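Chitinase (Paenibacillus sp. FPU-7, PDB 5GZT) is a bacterial chitinase that probably cleaves beta-1,4 linkages at random within chains of N-acetylglucosamine, in chitin and chitodextrins. Local coordinates at residues B[303-308]-B[364-369]; B[1032-1037]-B[1074-1079]. One frame throughout, in Å; residues are numbered along the deposited sequence.

Interaction 1. Residues B[303-308]-B[364-369]; sequences HLYYAF and LVSIGG
Phe308 of strand 303-312 lies against Ser366, Gly368 and Gly369 of the neighbouring parallel segment in the TIM barrel of a family 18 glycosyl hydrolase. From CB to tip, its side chain meets that segment atom by atom. CB touches two carbonyl oxygens, Ser366 O and Gly368 O. Gly368 O is 3.3 Å from Phe308 CG and stands over one face of the ring. CD1 and CE1 form the edge that meets the serine, with Ser366 OG 3.5 Å from Phe308 CD1. At the tip, Phe308 CZ comes to 3.7 Å from Gly369 CA, part of a CH-pi contact in which that CA lies over the same face, 18° off the ring normal. Ala307 CB covers the opposite face, and a cis peptide bond joins Ala307 to Phe308. A CB on Gly369 would clash with the ring.

Further back, the strands are joined by backbone bonds from Leu364 N to Leu304 O (2.9 Å), from Tyr306 N to Leu364 O (2.9 Å) and from Ser366 N to Tyr306 O (3.0 Å). Tyr305 and Leu364 run side by side on the barrel interior, CE1 of Tyr305 3.9 Å from CD2 of Leu364.

With chi1 at 175°, Ser366 OG swings anti to its own N, where it hydrogen-bonds Asp405 OD2. Ser366 to Gly369 spell the SxGG signature of the family, and Asp405 belongs to the DxxDxDxE motif on the next strand. The chemistry implies a division of labour: Phe308 packs its carbon edge against the serine, while the hydroxyl's hydrogen bond goes to Asp405 and probably helps to position that carboxylate.

Interaction 2. Residues B[1032-1037]-B[1074-1079]; sequences INHGLF and APYLYN
Two first torsions set up this contact: Tyr1076 turns its ring between its own N and carbonyl carbon (chi1 56°), while Tyr1078 holds CG anti to N (chi1 -169°), and the two rings thus receive the loop 1032-1037 on one side of strand 1074-1079. That strand belongs to the four-stranded antiparallel sheet inserted between the seventh and eighth barrel strands, the chitinase insertion domain found in many family 18 enzymes.

The loop itself winds through a left-handed bend. Gly1035 N bonds back to Ile1032 O, and Leu1036 N to Asn1033 O, the latter closing a type I' turn with His1034 and Gly1035 at its corners. Gly1035 adopts a positive phi, and a CB there would run into the Tyr1078 ring.

The bend presents the His1034-Gly1035 peptide to one face of Tyr1078, with His1034 C 3.7 Å above the ring plane and offset toward the rim. The carbonyl oxygen of the same peptide is shared: His1034 O lies 3.3 Å from Tyr1078 CB and also meets the edge of the Tyr1076 ring, in its plane, 3.7 Å from Tyr1076 CE2. His1034 CB also touches this edge, and its imidazole stacks on Tyr1067 of the neighbouring strand 1065-1069.

Leu1036 crosses Tyr1076 at about a right angle, with Leu1036 CB 3.9 Å from Tyr1076 CE2. A serine in place of Tyr1076 would probably open a gap beside Leu1036 CB and CD2 and take away the ring edge that His1034 O and CB meet. Phe1087 meets the Tyr1076 ring from strand 1086-1089. At the phenol end, Leu1036 CD2 reaches 3.8 Å from Tyr1076 CZ and 3.5 Å from Tyr1076 OH.

How the interactions relate
The two contacts fall in different family 18 domains of one chain: interaction 1 in the first, interaction 2 in the second. Their centres are 32 Å apart and their nearest atoms about 16 Å, so they do not touch. They also differ in level. The pair 303-308 and 364-369 is part of a barrel wall, next to the strand that carries the DxxDxDxE motif and thus close to where family 18 enzymes do their chemistry. The pair 1032-1037 and 1074-1079 sits in the insertion domain built onto the other barrel. The sodium site of Glu44, Thr50, Phe52 and Ser72 lies in the N-terminal parallel beta region, apart from both.

Interaction 1. Residues B[303-308]-B[364-369]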
loop_
_atom_site.group_PDB
_atom_site.type_symbol
_atom_site.label_atom_id
_atom_site.label_comp_id
_atom_site.label_asym_id
_atom_site.label_seq_id
_atom_site.Cartn_x
_atom_site.Cartn_y
_atom_site.Cartn_z
ATOM N N HIS B 303 -2.466 -1.508 2.909
ATOM C CA HIS B 303 -2.085 -1.012 4.230
ATOM C C HIS B 303 -2.598 0.403 4.411
ATOM O O HIS B 303 -2.525 1.202 3.496
ATOM C CB HIS B 303 -0.596 -0.928 4.391
ATOM C CG HIS B 303 0.111 -2.242 4.459
ATOM N ND1 HIS B 303 0.051 -3.188 3.455
ATOM C CD2 HIS B 303 0.987 -2.727 5.376
ATOM C CE1 HIS B 303 0.838 -4.201 3.764
ATOM N NE2 HIS B 303 1.376 -3.969 4.944
ATOM N N LEU B 304 -3.043 0.721 5.615
ATOM C CA LEU B 304 -3.545 2.039 5.980
ATOM C C LEU B 304 -2.700 2.468 7.176
ATOM O O LEU B 304 -2.597 1.727 8.156
ATOM C CB LEU B 304 -5.027 1.900 6.199
ATOM C CG LEU B 304 -6.020 2.768 6.996
ATOM C CD1 LEU B 304 -5.426 4.073 7.452
ATOM C CD2 LEU B 304 -7.361 2.868 6.281
ATOM N N TYR B 305 -1.979 3.570 7.035
ATOM C CA TYR B 305 -1.147 4.139 8.121
ATOM C C TYR B 305 -1.911 5.319 8.740
ATOM O O TYR B 305 -2.227 6.349 8.033
ATOM C CB TYR B 305 0.216 4.685 7.634
ATOM C CG TYR B 305 1.292 3.687 7.400
ATOM C CD1 TYR B 305 0.997 2.342 7.198
ATOM C CD2 TYR B 305 2.635 4.071 7.402
ATOM C CE1 TYR B 305 2.006 1.428 7.027
ATOM C CE2 TYR B 305 3.639 3.151 7.223
ATOM C CZ TYR B 305 3.316 1.832 7.065
ATOM O OH TYR B 305 4.268 0.843 6.833
ATOM N N TYR B 306 -2.201 5.221 10.056
ATOM C CA TYR B 306 -2.861 6.321 10.770
ATOM C C TYR B 306 -1.794 7.307 11.130
ATOM O O TYR B 306 -0.854 7.000 11.871
ATOM C CB TYR B 306 -3.623 5.848 12.009
ATOM C CG TYR B 306 -4.503 6.918 12.655
ATOM C CD1 TYR B 306 -5.654 7.337 12.037
ATOM C CD2 TYR B 306 -4.166 7.492 13.860
ATOM C CE1 TYR B 306 -6.467 8.306 12.610
ATOM C CE2 TYR B 306 -4.983 8.440 14.466
ATOM C CZ TYR B 306 -6.123 8.857 13.827
ATOM O OH TYR B 306 -6.948 9.779 14.416
ATOM N N ALA B 307 -1.892 8.504 10.517
ATOM C CA ALA B 307 -0.889 9.500 10.631
ATOM C C ALA B 307 -1.421 10.660 11.508
ATOM O O ALA B 307 -2.121 11.572 11.008
ATOM C CB ALA B 307 -0.557 10.006 9.269
ATOM N N PHE B 308 -1.082 10.723 12.779
ATOM C CA PHE B 308 0.041 10.087 13.436
ATOM C C PHE B 308 -0.265 9.939 14.943
ATOM O O PHE B 308 -1.076 10.729 15.577
ATOM C CB PHE B 308 1.252 11.002 13.386
ATOM C CG PHE B 308 1.811 11.232 11.992
ATOM C CD1 PHE B 308 2.605 10.254 11.378
ATOM C CD2 PHE B 308 1.644 12.443 11.353
ATOM C CE1 PHE B 308 3.160 10.463 10.146
ATOM C CE2 PHE B 308 2.170 12.678 10.095
ATOM C CZ PHE B 308 2.924 11.694 9.481
ATOM N N LEU B 364 -1.753 0.221 10.444
ATOM C CA LEU B 364 -0.674 0.488 11.361
ATOM C C LEU B 364 -0.740 1.864 11.936
ATOM O O LEU B 364 -1.325 2.755 11.342
ATOM C CB LEU B 364 0.667 0.319 10.702
ATOM C CG LEU B 364 1.163 -1.113 10.318
ATOM C CD1 LEU B 364 0.436 -1.734 9.137
ATOM C CD2 LEU B 364 2.625 -1.026 10.000
ATOM N N VAL B 365 -0.079 2.058 13.066
ATOM C CA VAL B 365 0.017 3.357 13.641
ATOM C C VAL B 365 1.313 3.865 13.167
ATOM O O VAL B 365 2.308 3.174 13.291
ATOM C CB VAL B 365 -0.034 3.419 15.196
ATOM C CG1 VAL B 365 0.960 2.479 15.876
ATOM C CG2 VAL B 365 0.300 4.845 15.662
ATOM N N SER B 366 1.327 5.101 12.649
ATOM C CA SER B 366 2.539 5.728 12.287
ATOM C C SER B 366 2.872 6.777 13.331
ATOM O O SER B 366 2.074 7.649 13.642
ATOM C CB SER B 366 2.432 6.318 10.844
ATOM O OG SER B 366 3.611 7.024 10.555
ATOM N N ILE B 367 4.085 6.734 13.842
ATOM C CA ILE B 367 4.409 7.548 14.981
ATOM C C ILE B 367 5.348 8.550 14.577
ATOM O O ILE B 367 6.365 8.162 14.101
ATOM C CB ILE B 367 5.054 6.674 16.117
ATOM C CG1 ILE B 367 4.062 5.562 16.505
ATOM C CG2 ILE B 367 5.405 7.558 17.326
ATOM C CD1 ILE B 367 4.653 4.461 17.332
ATOM N N GLY B 368 5.074 9.837 14.804
ATOM C CA GLY B 368 6.072 10.858 14.480
ATOM C C GLY B 368 5.521 11.850 13.439
ATOM O O GLY B 368 4.429 12.433 13.658
ATOM N N GLY B 369 6.303 12.099 12.359
ATOM C CA GLY B 369 5.891 12.952 11.258
ATOM C C GLY B 369 6.648 14.261 11.353
ATOM O O GLY B 369 7.493 14.443 12.240
#

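Interaction 2. Residues B[1032-1037]-B[1074-1079]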
loop_
_atom_site.group_PDB
_atom_site.type_symbol
_atom_site.label_atom_id
_atom_site.label_comp_id
_atom_site.label_asym_id
_atom_site.label_seq_id
_atom_site.Cartn_x
_atom_site.Cartn_y
_atom_site.Cartn_z
ATOM N N ILE B 1032 -27.728 6.596 13.444
ATOM C CA ILE B 1032 -26.348 6.955 13.098
ATOM C C ILE B 1032 -26.389 7.400 11.636
ATOM O O ILE B 1032 -26.938 6.647 10.781
ATOM C CB ILE B 1032 -25.386 5.750 13.208
ATOM C CG1 ILE B 1032 -25.431 5.135 14.612
ATOM C CG2 ILE B 1032 -23.938 6.120 12.865
ATOM C CD1 ILE B 1032 -24.725 3.799 14.678
ATOM N N ASN B 1033 -25.831 8.596 11.381
ATOM C CA ASN B 1033 -25.853 9.295 10.099
ATOM C C ASN B 1033 -27.231 9.294 9.485
ATOM O O ASN B 1033 -27.396 9.009 8.285
ATOM C CB ASN B 1033 -24.845 8.671 9.125
ATOM C CG ASN B 1033 -23.440 8.674 9.674
ATOM O OD1 ASN B 1033 -22.701 7.704 9.523
ATOM N ND2 ASN B 1033 -23.064 9.765 10.326
ATOM N N HIS B 1034 -28.212 9.581 10.333
ATOM C CA HIS B 1034 -29.608 9.565 9.994
ATOM C C HIS B 1034 -30.049 8.258 9.332
ATOM O O HIS B 1034 -30.887 8.271 8.463
ATOM C CB HIS B 1034 -29.950 10.751 9.112
ATOM C CG HIS B 1034 -29.325 12.029 9.553
ATOM N ND1 HIS B 1034 -29.629 12.637 10.747
ATOM C CD2 HIS B 1034 -28.410 12.823 8.949
ATOM C CE1 HIS B 1034 -28.928 13.750 10.865
ATOM N NE2 HIS B 1034 -28.189 13.892 9.780
ATOM N N GLY B 1035 -29.490 7.138 9.769
ATOM C CA GLY B 1035 -29.892 5.813 9.265
ATOM C C GLY B 1035 -29.271 5.365 7.938
ATOM O O GLY B 1035 -29.499 4.224 7.526
ATOM N N LEU B 1036 -28.422 6.205 7.325
ATOM C CA LEU B 1036 -27.896 5.932 5.989
ATOM C C LEU B 1036 -26.740 4.964 6.032
ATOM O O LEU B 1036 -25.745 5.245 6.682
ATOM C CB LEU B 1036 -27.429 7.229 5.337
ATOM C CG LEU B 1036 -26.805 7.103 3.933
ATOM C CD1 LEU B 1036 -27.855 6.552 2.977
ATOM C CD2 LEU B 1036 -26.292 8.495 3.493
ATOM N N PHE B 1037 -26.866 3.854 5.332
ATOM C CA PHE B 1037 -25.855 2.780 5.287
ATOM C C PHE B 1037 -25.614 2.215 6.706
ATOM O O PHE B 1037 -24.461 1.977 7.103
ATOM C CB PHE B 1037 -24.520 3.198 4.608
ATOM C CG PHE B 1037 -24.689 3.838 3.229
ATOM C CD1 PHE B 1037 -25.407 3.170 2.206
ATOM C CD2 PHE B 1037 -24.093 5.062 2.927
ATOM C CE1 PHE B 1037 -25.538 3.754 0.936
ATOM C CE2 PHE B 1037 -24.226 5.646 1.660
ATOM C CZ PHE B 1037 -24.970 5.004 0.693
ATOM N N ALA B 1074 -29.514 11.840 -4.047
ATOM C CA ALA B 1074 -30.641 11.049 -3.633
ATOM C C ALA B 1074 -31.165 11.522 -2.311
ATOM O O ALA B 1074 -30.360 11.693 -1.363
ATOM C CB ALA B 1074 -30.227 9.574 -3.506
ATOM N N PRO B 1075 -32.499 11.636 -2.199
ATOM C CA PRO B 1075 -33.116 11.899 -0.920
ATOM C C PRO B 1075 -33.422 10.648 -0.101
ATOM O O PRO B 1075 -33.509 9.497 -0.627
ATOM C CB PRO B 1075 -34.412 12.547 -1.323
ATOM C CG PRO B 1075 -34.803 11.735 -2.559
ATOM C CD PRO B 1075 -33.518 11.494 -3.260
ATOM N N TYR B 1076 -33.556 10.880 1.208
ATOM C CA TYR B 1076 -34.002 9.876 2.134
ATOM C C TYR B 1076 -34.672 10.530 3.318
ATOM O O TYR B 1076 -34.471 11.709 3.578
ATOM C CB TYR B 1076 -32.907 8.935 2.605
ATOM C CG TYR B 1076 -31.658 9.532 3.258
ATOM C CD1 TYR B 1076 -30.686 10.170 2.506
ATOM C CD2 TYR B 1076 -31.427 9.413 4.623
ATOM C CE1 TYR B 1076 -29.520 10.682 3.104
ATOM C CE2 TYR B 1076 -30.273 9.904 5.221
ATOM C CZ TYR B 1076 -29.324 10.552 4.454
ATOM O OH TYR B 1076 -28.202 11.053 5.022
ATOM N N LEU B 1077 -35.487 9.747 4.006
ATOM C CA LEU B 1077 -36.241 10.193 5.169
ATOM C C LEU B 1077 -35.719 9.369 6.325
ATOM O O LEU B 1077 -35.449 8.191 6.125
ATOM C CB LEU B 1077 -37.735 9.929 4.998
ATOM C CG LEU B 1077 -38.670 10.991 4.434
ATOM C CD1 LEU B 1077 -38.050 12.055 3.589
ATOM C CD2 LEU B 1077 -39.877 10.362 3.742
ATOM N N TYR B 1078 -35.590 9.993 7.511
ATOM C CA TYR B 1078 -35.365 9.260 8.767
ATOM C C TYR B 1078 -36.354 9.768 9.840
ATOM O O TYR B 1078 -36.756 10.972 9.885
ATOM C CB TYR B 1078 -33.898 9.351 9.230
ATOM C CG TYR B 1078 -33.574 8.394 10.379
ATOM C CD1 TYR B 1078 -33.559 7.030 10.173
ATOM C CD2 TYR B 1078 -33.315 8.866 11.687
ATOM C CE1 TYR B 1078 -33.333 6.144 11.197
ATOM C CE2 TYR B 1078 -33.053 7.960 12.736
ATOM C CZ TYR B 1078 -33.069 6.604 12.489
ATOM O OH TYR B 1078 -32.791 5.654 13.459
ATOM N N ASN B 1079 -36.838 8.818 10.616
ATOM C CA ASN B 1079 -37.724 9.113 11.763
ATOM C C ASN B 1079 -37.190 8.204 12.885
ATOM O O ASN B 1079 -37.404 6.992 12.863
ATOM C CB ASN B 1079 -39.204 8.853 11.460
ATOM C CG ASN B 1079 -40.132 9.167 12.656
ATOM O OD1 ASN B 1079 -39.707 9.181 13.809
ATOM N ND2 ASN B 1079 -41.403 9.438 12.366
#